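Local atomic coordinates of ribosomal protein S2-related protein (Deinococcus radiodurans, PDB entry 2JH3), a protein that binds a [4Fe-4S] cluster and may act as a chelatase of the sirohydrochlorin ferrochelatase type. Residues A125-A128 against Q129-T133; T159-Q162 against A163-R167; A280-A283 against L284-L287; R343-R346 against T347-T350; T416-A419 against Q420-S424. All blocks are in the same frame, centred on the assembly; numbering follows the deposited sequence.

Interaction 1. Residues A125-A128 against Q129-T133; sequences AIAA and QARDT
R131 folds back over A127 and A128, one turn earlier on the same helix, and lays its guanidinium against their backbone. The approach is over one face: A128 CA stands 3.5 Å above the guanidinium plane of R131, and A127 O lies over the same face. NH1 lies 3.7 Å from A127 CB and NH2 3.8 Å from A128 CB. The fold is made by CG of R131 lying beside the backbone N and by a bend at chi3 (-56°), which turns the head back along the helix. NH1 also donates to Q169 OE1, which probably helps to hold the group in this direction. With an alanine here, Q169 would probably be left without this donor and the backbone at A127 and A128 less covered. The D132 carboxylate comes near A128 O without bonding to it, and OD2 is hydrogen-bonded to H250 NE2. T133 OG1 donates to Q129 O. Beneath the side chains, R131 N to A127 O (2.9 Å, 165° at the hydrogen) and its neighbours give the i to i+4 pattern of an alpha-helix. Helix 122-133 packs I126 on strand 144-149 and A130 on strand 207-211, as a helix covering the parallel sheet of a chelatase-like alpha/beta domain.

Interaction 2. Residues T159-Q162 against A163-R167; sequences THAQ and ALRER
Within the beta-alpha-beta unit of strand 144-149, helix 155-167 and strand 172-177, R165 reaches back along the helix to Q162 and A161. Its CB lies 3.5 Å from Q162 O, and CG is equally close to A161 O. CD then passes Q162 OE1 at 3.3 Å. The chain is extended from CG to NE, which carries the guanidinium a full turn back. There A161 O sits over one face, displaced from the centre of the group, and A161 CB comes near NH2. NH2 donates to V173 O on the following strand, tying helix to sheet. A methionine in place of R165 would probably leave both V173 O and the Q162 amide without their donor, freeing that amide to turn. Q162 meets the arginine at about a right angle, its amide plane 44° from the guanidinium, and its NE2 lies 3.5 Å from E166 CD. On the buried side L164 sets CD1 beside H160 O and packs against V173 and L145. The side-chain bond is nearly straight: R165 NH1 donates to Q162 OE1 at 3.0 Å and 164°, in the plane of both the amide carbonyl and the guanidinium.

Interaction 3. Residues A280-A283 against L284-L287; sequences AWAA and LRHL
Helix 275-290 of the DR2241 stabilising domain brings W281 and L284 together on its buried face, three residues apart. The two side chains leave the helix in the same direction, flank against flank. L284 presents its branch point to the benzene half of the indole: CG is 3.6 Å from W281 CZ3. Different first torsions allow this, for the indole CG lies beside its backbone N (chi1 -70°), whereas in L284 it is CG that stands anti to N (chi1 178°). Both side chains pack on I376 of helix 375-383 and L368 of helix 361-371, and W281 NE1 donates to E377 OE2, so the ring is held by its polar atom as well as by packing. L284 and L287 also touch L294 on strand 292-294. The exposed side carries R285. A bend at chi3 curls its guanidinium back so that W281 O and A282 CA both lie over one face, with NH2 3.7 Å from A282 CB. H286 uses ND1 in a bond with R290 NH2. Backbone bonds of i to i+4 spacing run through the whole span. Of these L287 N to A283 O is almost linear, 3.0 Å long with 177° at the hydrogen.

Interaction 4. Residues R343-R346 against T347-T350; sequences RPIR and TWRT
A type I beta turn from I345 to W348, closed by W348 N donating to I345 O at 3.3 Å, shapes this buried loop beside the iron-sulfur cluster, and R343 bonds to its later residues and to T350 beyond it. R343 comes first, with CG beside the backbone N and a bend at chi3 (64°) that swings the guanidinium across to W348 and T350. Its edge does the work. NE donates to T350 OG1 in the guanidinium plane, and NH2 donates to W348 O, also near that plane. NH2 has a second acceptor, R346 O, 2.8 Å away and tilted from the guanidinium plane; this donor stands above the R346 carbonyl plane. With NH1 bonded to T334 O, every nitrogen of the guanidinium has an acceptor, which should hold the group rigidly. At I345 lies the apolar contact. I345 CB stands over the five-membered ring of W348, 4.0 Å from its centroid and 28° off the normal, a CH-pi contact. CG2 reaches W348 CD1 at 3.5 Å and also meets T347 OG1. R346 points the other way, sending its guanidinium to R331 O, T334 OG1 and L371 O.

The turn lies against the cluster site: the W348 side chain comes about 3 Å from the cluster, and T347 comes equally near C425, a cluster ligand. R349 reaches the second subunit in a salt bridge with its E296. W348 NE1 is buried without a polar partner. The straightest bond is R343 NE to T350 OG1, 2.9 Å long with 174° at the hydrogen.

Interaction 5. Residues T416-A419 against Q420-S424; sequences TVAA and QVCAS. With SF4 (iron/sulfur cluster), chain E.
With chi1 at -62°, C422 holds SG anti to its carbonyl carbon and beside the backbone N, a setting that brings the sulfur to the cluster; CB, placed by the backbone, lies 3.0 Å from A418 O. SG binds the iron FE4 of the SF4 cluster at 2.4 Å, and the same sulfur lies 4.0 Å from A418 CB, one helical turn back. The backbone of that turn is secured by C422 N donating to A418 O (2.8 Å, 150° at the hydrogen). V421 has CG1 anti to N (chi1 169°), which sends this methyl to 4.1 Å from S1 of SF4 and leaves CG2 to meet V417 CG1 at 4.0 Å. The two valines thus run alongside each other. Q420 curls back over T416: a water donates to T416 O and accepts from Q420 NE2 (3.0 Å), bridging side chain and backbone. Both ends of that amide also make weak hydrogen bonds to the second subunit, to its R341 and A339. C425, C450 and C454 complete the cysteine ligands of the cluster. Helix 411-422 sits with its valine side on helix 455-467, where V417 and V421 touch A460, and with A418 and C422 against R429 of strand 427-429.

Overall arrangement
In chain order the five contacts run from the chelatase-like part to the cluster domain. Interactions 1 and 2 share the parallel sheet containing strand 144-149: their centres are about 14 Å apart, and helices 122-133 and 155-167 touch through I126 CG2 and L164 CD1 at 3.7 Å. Interaction 3, on helix 275-290, lies across the chain's centre, about 45 Å from interaction 1 between centres. It shares the stabilising domain with interaction 4, about 23 Å away between centres. Interactions 4 and 5, their centres about 13 Å apart, meet where R349 N probably bonds S424 O at 2.7 Å and W348 packs on S424. Together they join stabilising and cluster domains around the iron-sulfur site, and both touch the second subunit.

Interaction 1. Residues A125-A128 against Q129-T133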
loop_
_atom_site.group_PDB
_atom_site.type_symbol
_atom_site.label_atom_id
_atom_site.label_comp_id
_atom_site.label_asym_id
_atom_site.label_seq_id
_atom_site.Cartn_x
_atom_site.Cartn_y
_atom_site.Cartn_z
ATOM N N ALA A 125 -27.781 -32.423 5.813
ATOM C CA ALA A 125 -26.892 -31.712 4.889
ATOM C C ALA A 125 -25.684 -32.603 4.485
ATOM O O ALA A 125 -25.283 -32.619 3.357
ATOM C CB ALA A 125 -26.426 -30.363 5.513
ATOM N N ILE A 126 -25.120 -33.312 5.455
ATOM C CA ILE A 126 -24.034 -34.270 5.215
ATOM C C ILE A 126 -24.481 -35.396 4.249
ATOM O O ILE A 126 -23.861 -35.575 3.209
ATOM C CB ILE A 126 -23.593 -34.926 6.534
ATOM C CG1 ILE A 126 -22.848 -33.920 7.423
ATOM C CG2 ILE A 126 -22.739 -36.233 6.236
ATOM C CD1 ILE A 126 -22.688 -34.372 8.903
ATOM N N ALA A 127 -25.574 -36.091 4.582
ATOM C CA ALA A 127 -26.218 -37.067 3.649
ATOM C C ALA A 127 -26.481 -36.513 2.268
ATOM O O ALA A 127 -26.207 -37.164 1.227
ATOM C CB ALA A 127 -27.470 -37.682 4.264
ATOM N N ALA A 128 -26.937 -35.284 2.187
ATOM C CA ALA A 128 -27.251 -34.764 0.866
ATOM C C ALA A 128 -26.017 -34.568 0.029
ATOM O O ALA A 128 -25.997 -34.911 -1.158
ATOM C CB ALA A 128 -27.998 -33.497 0.978
ATOM N N GLN A 129 -24.986 -33.986 0.629
ATOM C CA GLN A 129 -23.689 -33.824 -0.024
ATOM C C GLN A 129 -23.143 -35.220 -0.420
ATOM O O GLN A 129 -22.590 -35.380 -1.506
ATOM C CB GLN A 129 -22.753 -33.074 0.925
ATOM C CG GLN A 129 -21.359 -32.792 0.474
ATOM C CD GLN A 129 -21.278 -32.135 -0.875
ATOM O OE1 GLN A 129 -20.961 -30.975 -0.978
ATOM N NE2 GLN A 129 -21.531 -32.898 -1.931
ATOM N N ALA A 130 -23.293 -36.203 0.454
ATOM C CA ALA A 130 -22.790 -37.552 0.176
ATOM C C ALA A 130 -23.466 -38.090 -1.097
ATOM O O ALA A 130 -22.790 -38.529 -2.049
ATOM C CB ALA A 130 -23.057 -38.464 1.352
ATOM N N ARG A 131 -24.798 -37.988 -1.133
ATOM C CA ARG A 131 -25.576 -38.520 -2.260
ATOM C C ARG A 131 -25.231 -37.811 -3.516
ATOM O O ARG A 131 -25.106 -38.440 -4.559
ATOM C CB ARG A 131 -27.063 -38.420 -1.985
ATOM C CG ARG A 131 -27.508 -39.341 -0.879
ATOM C CD ARG A 131 -29.020 -39.357 -0.719
ATOM N NE ARG A 131 -29.580 -38.018 -0.486
ATOM C CZ ARG A 131 -30.059 -37.543 0.676
ATOM N NH1 ARG A 131 -30.098 -38.275 1.790
ATOM N NH2 ARG A 131 -30.524 -36.286 0.711
ATOM N N ASP A 132 -25.026 -36.504 -3.427
ATOM C CA ASP A 132 -24.706 -35.714 -4.614
ATOM C C ASP A 132 -23.335 -36.059 -5.159
ATOM O O ASP A 132 -23.046 -35.843 -6.333
ATOM C CB ASP A 132 -24.751 -34.208 -4.307
ATOM C CG ASP A 132 -26.168 -33.697 -3.967
ATOM O OD1 ASP A 132 -27.137 -34.502 -4.029
ATOM O OD2 ASP A 132 -26.278 -32.473 -3.632
ATOM N N THR A 133 -22.470 -36.564 -4.290
ATOM C CA THR A 133 -21.085 -36.848 -4.643
ATOM C C THR A 133 -20.941 -38.214 -5.388
ATOM O O THR A 133 -20.052 -38.363 -6.230
ATOM C CB THR A 133 -20.179 -36.737 -3.366
ATOM O OG1 THR A 133 -20.178 -35.367 -2.899
ATOM C CG2 THR A 133 -18.775 -37.176 -3.636
#

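Interaction 2. Residues T159-Q162 against A163-R167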
loop_
_atom_site.group_PDB
_atom_site.type_symbol
_atom_site.label_atom_id
_atom_site.label_comp_id
_atom_site.label_asym_id
_atom_site.label_seq_id
_atom_site.Cartn_x
_atom_site.Cartn_y
_atom_site.Cartn_z
ATOM N N THR A 159 -21.685 -36.731 17.274
ATOM C CA THR A 159 -23.155 -36.840 17.455
ATOM C C THR A 159 -23.863 -37.082 16.130
ATOM O O THR A 159 -24.607 -38.040 15.985
ATOM C CB THR A 159 -23.644 -35.637 18.225
ATOM O OG1 THR A 159 -23.055 -35.707 19.530
ATOM C CG2 THR A 159 -25.151 -35.607 18.335
ATOM N N HIS A 160 -23.542 -36.299 15.111
ATOM C CA HIS A 160 -24.109 -36.514 13.794
ATOM C C HIS A 160 -23.753 -37.861 13.146
ATOM O O HIS A 160 -24.580 -38.431 12.408
ATOM C CB HIS A 160 -23.661 -35.412 12.848
ATOM C CG HIS A 160 -24.074 -34.061 13.324
ATOM N ND1 HIS A 160 -23.201 -32.989 13.417
ATOM C CD2 HIS A 160 -25.233 -33.657 13.882
ATOM C CE1 HIS A 160 -23.842 -31.964 13.965
ATOM N NE2 HIS A 160 -25.073 -32.344 14.257
ATOM N N ALA A 161 -22.494 -38.282 13.324
ATOM C CA ALA A 161 -22.034 -39.574 12.750
ATOM C C ALA A 161 -22.952 -40.689 13.288
ATOM O O ALA A 161 -23.454 -41.508 12.512
ATOM C CB ALA A 161 -20.577 -39.803 13.079
ATOM N N GLN A 162 -23.305 -40.610 14.570
ATOM C CA GLN A 162 -24.218 -41.627 15.146
ATOM C C GLN A 162 -25.673 -41.551 14.638
ATOM O O GLN A 162 -26.272 -42.582 14.349
ATOM C CB GLN A 162 -24.143 -41.647 16.655
ATOM C CG GLN A 162 -25.074 -42.709 17.309
ATOM C CD GLN A 162 -24.741 -44.187 16.954
ATOM O OE1 GLN A 162 -23.657 -44.516 16.472
ATOM N NE2 GLN A 162 -25.684 -45.073 17.245
ATOM N N ALA A 163 -26.229 -40.348 14.451
ATOM C CA ALA A 163 -27.534 -40.245 13.841
ATOM C C ALA A 163 -27.557 -40.806 12.425
ATOM O O ALA A 163 -28.602 -41.268 11.932
ATOM C CB ALA A 163 -27.979 -38.786 13.805
ATOM N N LEU A 164 -26.454 -40.701 11.701
ATOM C CA LEU A 164 -26.494 -41.123 10.313
ATOM C C LEU A 164 -26.395 -42.648 10.223
ATOM O O LEU A 164 -26.869 -43.244 9.229
ATOM C CB LEU A 164 -25.393 -40.457 9.508
ATOM C CG LEU A 164 -25.588 -38.971 9.153
ATOM C CD1 LEU A 164 -24.197 -38.355 8.921
ATOM C CD2 LEU A 164 -26.521 -38.776 7.960
ATOM N N ARG A 165 -25.775 -43.268 11.234
ATOM C CA ARG A 165 -25.738 -44.730 11.344
ATOM C C ARG A 165 -27.177 -45.226 11.516
ATOM O O ARG A 165 -27.673 -46.039 10.726
ATOM C CB ARG A 165 -24.864 -45.178 12.513
ATOM C CG ARG A 165 -23.403 -45.021 12.258
ATOM C CD ARG A 165 -22.594 -45.347 13.498
ATOM N NE ARG A 165 -21.231 -44.894 13.303
ATOM C CZ ARG A 165 -20.572 -44.042 14.081
ATOM N NH1 ARG A 165 -21.106 -43.547 15.175
ATOM N NH2 ARG A 165 -19.329 -43.666 13.757
ATOM N N GLU A 166 -27.884 -44.637 12.467
ATOM C CA GLU A 166 -29.276 -45.047 12.709
ATOM C C GLU A 166 -30.186 -44.858 11.491
ATOM O O GLU A 166 -30.901 -45.782 11.095
ATOM C CB GLU A 166 -29.801 -44.368 13.946
ATOM C CG GLU A 166 -28.688 -44.091 14.943
ATOM C CD GLU A 166 -28.979 -44.567 16.328
ATOM O OE1 GLU A 166 -29.177 -45.796 16.451
ATOM O OE2 GLU A 166 -28.954 -43.728 17.276
ATOM N N ARG A 167 -30.155 -43.714 10.833
ATOM C CA ARG A 167 -30.852 -43.635 9.543
ATOM C C ARG A 167 -30.560 -44.835 8.585
ATOM O O ARG A 167 -31.465 -45.339 7.913
ATOM C CB ARG A 167 -30.489 -42.362 8.811
ATOM C CG ARG A 167 -30.998 -41.124 9.470
ATOM C CD ARG A 167 -29.940 -40.038 9.395
ATOM N NE ARG A 167 -30.498 -38.748 9.739
ATOM C CZ ARG A 167 -30.865 -37.831 8.850
ATOM N NH1 ARG A 167 -30.721 -37.997 7.517
ATOM N NH2 ARG A 167 -31.386 -36.717 9.326
#

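Interaction 3. Residues A280-A283 against L284-L287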
loop_
_atom_site.group_PDB
_atom_site.type_symbol
_atom_site.label_atom_id
_atom_site.label_comp_id
_atom_site.label_asym_id
_atom_site.label_seq_id
_atom_site.Cartn_x
_atom_site.Cartn_y
_atom_site.Cartn_z
ATOM N N ALA A 280 -28.931 7.452 10.066
ATOM C CA ALA A 280 -27.695 7.461 9.297
ATOM C C ALA A 280 -27.971 7.130 7.846
ATOM O O ALA A 280 -27.441 7.766 6.933
ATOM C CB ALA A 280 -26.683 6.588 9.884
ATOM N N TRP A 281 -28.932 6.244 7.604
ATOM C CA TRP A 281 -29.255 5.939 6.223
ATOM C C TRP A 281 -30.081 7.020 5.575
ATOM O O TRP A 281 -29.977 7.213 4.374
ATOM C CB TRP A 281 -29.798 4.489 6.087
ATOM C CG TRP A 281 -28.611 3.579 6.342
ATOM C CD1 TRP A 281 -28.270 3.012 7.501
ATOM C CD2 TRP A 281 -27.600 3.215 5.393
ATOM N NE1 TRP A 281 -27.134 2.272 7.351
ATOM C CE2 TRP A 281 -26.675 2.426 6.062
ATOM C CE3 TRP A 281 -27.367 3.548 4.059
ATOM C CZ2 TRP A 281 -25.537 1.918 5.442
ATOM C CZ3 TRP A 281 -26.240 3.043 3.422
ATOM C CH2 TRP A 281 -25.344 2.227 4.115
ATOM N N ALA A 282 -30.864 7.763 6.360
ATOM C CA ALA A 282 -31.516 8.984 5.815
ATOM C C ALA A 282 -30.476 10.019 5.377
ATOM O O ALA A 282 -30.629 10.724 4.316
ATOM C CB ALA A 282 -32.464 9.588 6.817
ATOM N N ALA A 283 -29.419 10.164 6.167
ATOM C CA ALA A 283 -28.328 11.056 5.778
ATOM C C ALA A 283 -27.639 10.612 4.472
ATOM O O ALA A 283 -27.291 11.400 3.545
ATOM C CB ALA A 283 -27.319 11.114 6.853
ATOM N N LEU A 284 -27.451 9.322 4.367
ATOM C CA LEU A 284 -26.777 8.777 3.175
ATOM C C LEU A 284 -27.636 9.005 1.937
ATOM O O LEU A 284 -27.115 9.421 0.947
ATOM C CB LEU A 284 -26.477 7.283 3.362
ATOM C CG LEU A 284 -25.797 6.460 2.221
ATOM C CD1 LEU A 284 -26.693 6.072 1.082
ATOM C CD2 LEU A 284 -24.632 7.190 1.627
ATOM N N ARG A 285 -28.940 8.673 2.004
ATOM C CA ARG A 285 -29.869 8.931 0.893
ATOM C C ARG A 285 -29.843 10.394 0.412
ATOM O O ARG A 285 -29.805 10.689 -0.757
ATOM C CB ARG A 285 -31.278 8.536 1.279
ATOM C CG ARG A 285 -31.492 7.077 1.209
ATOM C CD ARG A 285 -32.934 6.642 1.274
ATOM N NE ARG A 285 -33.618 7.140 2.484
ATOM C CZ ARG A 285 -33.594 6.572 3.692
ATOM N NH1 ARG A 285 -32.907 5.461 3.937
ATOM N NH2 ARG A 285 -34.281 7.125 4.679
ATOM N N HIS A 286 -29.772 11.315 1.351
ATOM C CA HIS A 286 -29.633 12.702 1.017
ATOM C C HIS A 286 -28.368 13.017 0.231
ATOM O O HIS A 286 -28.353 13.676 -0.823
ATOM C CB HIS A 286 -29.644 13.474 2.343
ATOM C CG HIS A 286 -29.832 14.947 2.145
ATOM N ND1 HIS A 286 -28.772 15.816 2.013
ATOM C CD2 HIS A 286 -30.952 15.683 1.978
ATOM C CE1 HIS A 286 -29.235 17.031 1.806
ATOM N NE2 HIS A 286 -30.557 16.982 1.805
ATOM N N LEU A 287 -27.262 12.550 0.763
ATOM C CA LEU A 287 -26.015 12.622 0.044
ATOM C C LEU A 287 -26.031 11.973 -1.335
ATOM O O LEU A 287 -25.456 12.520 -2.294
ATOM C CB LEU A 287 -24.935 11.901 0.860
ATOM C CG LEU A 287 -23.541 12.022 0.303
ATOM C CD1 LEU A 287 -22.577 12.160 1.412
ATOM C CD2 LEU A 287 -23.073 10.818 -0.631
#

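Interaction 4. Residues R343-R346 against T347-T350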
loop_
_atom_site.group_PDB
_atom_site.type_symbol
_atom_site.label_atom_id
_atom_site.label_comp_id
_atom_site.label_asym_id
_atom_site.label_seq_id
_atom_site.Cartn_x
_atom_site.Cartn_y
_atom_site.Cartn_z
ATOM N N ARG A 343 -8.708 -8.080 0.732
ATOM C CA ARG A 343 -8.863 -6.854 1.500
ATOM C C ARG A 343 -9.726 -7.026 2.758
ATOM O O ARG A 343 -10.943 -6.737 2.714
ATOM C CB ARG A 343 -9.555 -5.859 0.575
ATOM C CG ARG A 343 -8.741 -5.505 -0.699
ATOM C CD ARG A 343 -9.409 -4.468 -1.626
ATOM N NE ARG A 343 -9.539 -3.174 -0.943
ATOM C CZ ARG A 343 -10.657 -2.583 -0.534
ATOM N NH1 ARG A 343 -11.825 -3.127 -0.751
ATOM N NH2 ARG A 343 -10.563 -1.417 0.160
ATOM N N PRO A 344 -9.123 -7.481 3.881
ATOM C CA PRO A 344 -9.903 -7.722 5.105
ATOM C C PRO A 344 -10.428 -6.462 5.755
ATOM O O PRO A 344 -11.486 -6.465 6.384
ATOM C CB PRO A 344 -8.922 -8.458 5.978
ATOM C CG PRO A 344 -7.623 -8.030 5.556
ATOM C CD PRO A 344 -7.698 -7.788 4.105
ATOM N N ILE A 345 -9.716 -5.343 5.540
ATOM C CA ILE A 345 -10.120 -4.060 5.997
ATOM C C ILE A 345 -10.471 -3.198 4.786
ATOM O O ILE A 345 -9.591 -2.794 4.033
ATOM C CB ILE A 345 -8.985 -3.353 6.845
ATOM C CG1 ILE A 345 -8.489 -4.216 8.007
ATOM C CG2 ILE A 345 -9.511 -2.038 7.345
ATOM C CD1 ILE A 345 -9.522 -4.691 9.011
ATOM N N ARG A 346 -11.776 -2.926 4.603
ATOM C CA ARG A 346 -12.277 -2.415 3.324
ATOM C C ARG A 346 -12.058 -0.927 3.177
ATOM O O ARG A 346 -12.234 -0.386 2.114
ATOM C CB ARG A 346 -13.760 -2.829 3.167
ATOM C CG ARG A 346 -13.913 -4.268 2.609
ATOM C CD ARG A 346 -15.317 -4.833 2.583
ATOM N NE ARG A 346 -15.428 -5.905 1.598
ATOM C CZ ARG A 346 -15.565 -5.757 0.294
ATOM N NH1 ARG A 346 -15.613 -6.839 -0.466
ATOM N NH2 ARG A 346 -15.820 -4.567 -0.260
ATOM N N THR A 347 -11.750 -0.228 4.264
ATOM C CA THR A 347 -11.341 1.185 4.208
ATOM C C THR A 347 -9.843 1.439 3.834
ATOM O O THR A 347 -9.412 2.563 3.835
ATOM C CB THR A 347 -11.598 1.882 5.503
ATOM O OG1 THR A 347 -11.099 1.137 6.627
ATOM C CG2 THR A 347 -13.089 2.071 5.670
ATOM N N TRP A 348 -9.100 0.383 3.553
ATOM C CA TRP A 348 -7.760 0.537 3.039
ATOM C C TRP A 348 -7.820 1.171 1.672
ATOM O O TRP A 348 -8.767 0.942 0.911
ATOM C CB TRP A 348 -6.961 -0.792 3.065
ATOM C CG TRP A 348 -6.359 -0.997 4.385
ATOM C CD1 TRP A 348 -6.880 -0.584 5.591
ATOM C CD2 TRP A 348 -5.178 -1.709 4.690
ATOM N NE1 TRP A 348 -6.049 -0.941 6.599
ATOM C CE2 TRP A 348 -4.978 -1.603 6.071
ATOM C CE3 TRP A 348 -4.180 -2.306 3.904
ATOM C CZ2 TRP A 348 -3.874 -2.196 6.719
ATOM C CZ3 TRP A 348 -3.081 -2.848 4.520
ATOM C CH2 TRP A 348 -2.917 -2.780 5.912
ATOM N N ARG A 349 -6.864 2.064 1.405
ATOM C CA ARG A 349 -6.748 2.779 0.129
ATOM C C ARG A 349 -6.240 1.870 -0.994
ATOM O O ARG A 349 -5.219 2.142 -1.714
ATOM C CB ARG A 349 -5.871 4.003 0.330
ATOM C CG ARG A 349 -6.168 5.206 -0.641
ATOM C CD ARG A 349 -4.945 6.123 -0.835
ATOM N NE ARG A 349 -4.589 6.703 0.479
ATOM C CZ ARG A 349 -3.712 7.686 0.667
ATOM N NH1 ARG A 349 -3.078 8.185 -0.360
ATOM N NH2 ARG A 349 -3.443 8.121 1.875
ATOM N N THR A 350 -6.977 0.776 -1.224
ATOM C CA THR A 350 -6.571 -0.294 -2.133
ATOM C C THR A 350 -7.741 -0.810 -2.942
ATOM O O THR A 350 -7.632 -1.863 -3.524
ATOM C CB THR A 350 -5.985 -1.445 -1.352
ATOM O OG1 THR A 350 -6.992 -1.917 -0.473
ATOM C CG2 THR A 350 -4.750 -0.993 -0.545
#

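Interaction 5. Residues T416-A419 against Q420-S424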
loop_
_atom_site.group_PDB
_atom_site.type_symbol
_atom_site.label_atom_id
_atom_site.label_comp_id
_atom_site.label_asym_id
_atom_site.label_seq_id
_atom_site.Cartn_x
_atom_site.Cartn_y
_atom_site.Cartn_z
ATOM N N THR A 416 4.098 3.275 17.082
ATOM C CA THR A 416 4.974 3.049 15.978
ATOM C C THR A 416 4.420 2.107 14.913
ATOM O O THR A 416 4.560 2.346 13.679
ATOM C CB THR A 416 6.295 2.481 16.579
ATOM O OG1 THR A 416 6.910 3.541 17.354
ATOM C CG2 THR A 416 7.170 2.059 15.569
ATOM N N VAL A 417 3.784 1.017 15.371
ATOM C CA VAL A 417 3.146 0.079 14.458
ATOM C C VAL A 417 1.899 0.695 13.822
ATOM O O VAL A 417 1.739 0.568 12.640
ATOM C CB VAL A 417 2.788 -1.249 15.179
ATOM C CG1 VAL A 417 2.088 -2.251 14.231
ATOM C CG2 VAL A 417 4.051 -1.866 15.767
ATOM N N ALA A 418 1.072 1.387 14.600
ATOM C CA ALA A 418 -0.114 2.006 14.052
ATOM C C ALA A 418 0.250 3.024 12.978
ATOM O O ALA A 418 -0.408 3.075 11.934
ATOM C CB ALA A 418 -0.907 2.598 15.121
ATOM N N ALA A 419 1.326 3.798 13.144
ATOM C CA ALA A 419 1.727 4.771 12.089
ATOM C C ALA A 419 2.033 4.055 10.784
ATOM O O ALA A 419 1.657 4.495 9.694
ATOM C CB ALA A 419 2.956 5.604 12.524
ATOM N N GLN A 420 2.629 2.876 10.890
ATOM C CA GLN A 420 2.996 2.086 9.701
ATOM C C GLN A 420 1.807 1.370 9.080
ATOM O O GLN A 420 1.647 1.388 7.855
ATOM C CB GLN A 420 4.085 1.087 10.028
ATOM C CG GLN A 420 5.474 1.702 10.345
ATOM C CD GLN A 420 6.024 2.753 9.307
ATOM O OE1 GLN A 420 6.168 2.460 8.118
ATOM N NE2 GLN A 420 6.303 4.015 9.808
ATOM N N VAL A 421 0.981 0.726 9.898
ATOM C CA VAL A 421 -0.188 -0.024 9.392
ATOM C C VAL A 421 -1.336 0.883 8.934
ATOM O O VAL A 421 -1.813 0.789 7.813
ATOM C CB VAL A 421 -0.722 -0.879 10.498
ATOM C CG1 VAL A 421 -2.111 -1.500 10.145
ATOM C CG2 VAL A 421 0.273 -2.013 10.715
ATOM N N CYS A 422 -1.689 1.813 9.784
ATOM C CA CYS A 422 -2.833 2.667 9.544
ATOM C C CYS A 422 -2.650 3.656 8.375
ATOM O O CYS A 422 -3.629 4.210 7.847
ATOM C CB CYS A 422 -3.197 3.423 10.799
ATOM S SG CYS A 422 -3.671 2.389 12.191
ATOM N N ALA A 423 -1.386 3.859 7.962
ATOM C CA ALA A 423 -1.103 4.658 6.766
ATOM C C ALA A 423 -1.757 4.162 5.525
ATOM O O ALA A 423 -1.959 4.927 4.552
ATOM C CB ALA A 423 0.371 4.781 6.581
ATOM N N SER A 424 -2.072 2.870 5.495
ATOM C CA SER A 424 -2.805 2.300 4.378
ATOM C C SER A 424 -4.299 2.544 4.398
ATOM O O SER A 424 -4.998 2.281 3.397
ATOM C CB SER A 424 -2.526 0.792 4.319
ATOM O OG SER A 424 -1.206 0.556 3.833
HETATM FE FE1 SF4 E . -8.450 1.595 12.383
HETATM FE FE2 SF4 E . -7.357 -0.686 11.395
HETATM FE FE3 SF4 E . -7.782 1.451 9.792
HETATM FE FE4 SF4 E . -5.809 1.541 11.682
HETATM S S1 SF4 E . -5.873 0.119 9.843
HETATM S S2 SF4 E . -7.333 3.218 11.258
HETATM S S3 SF4 E . -6.798 0.347 13.410
HETATM S S4 SF4 E . -9.425 0.163 10.755
HETATM O O HOH W 1 6.226 4.269 12.823
#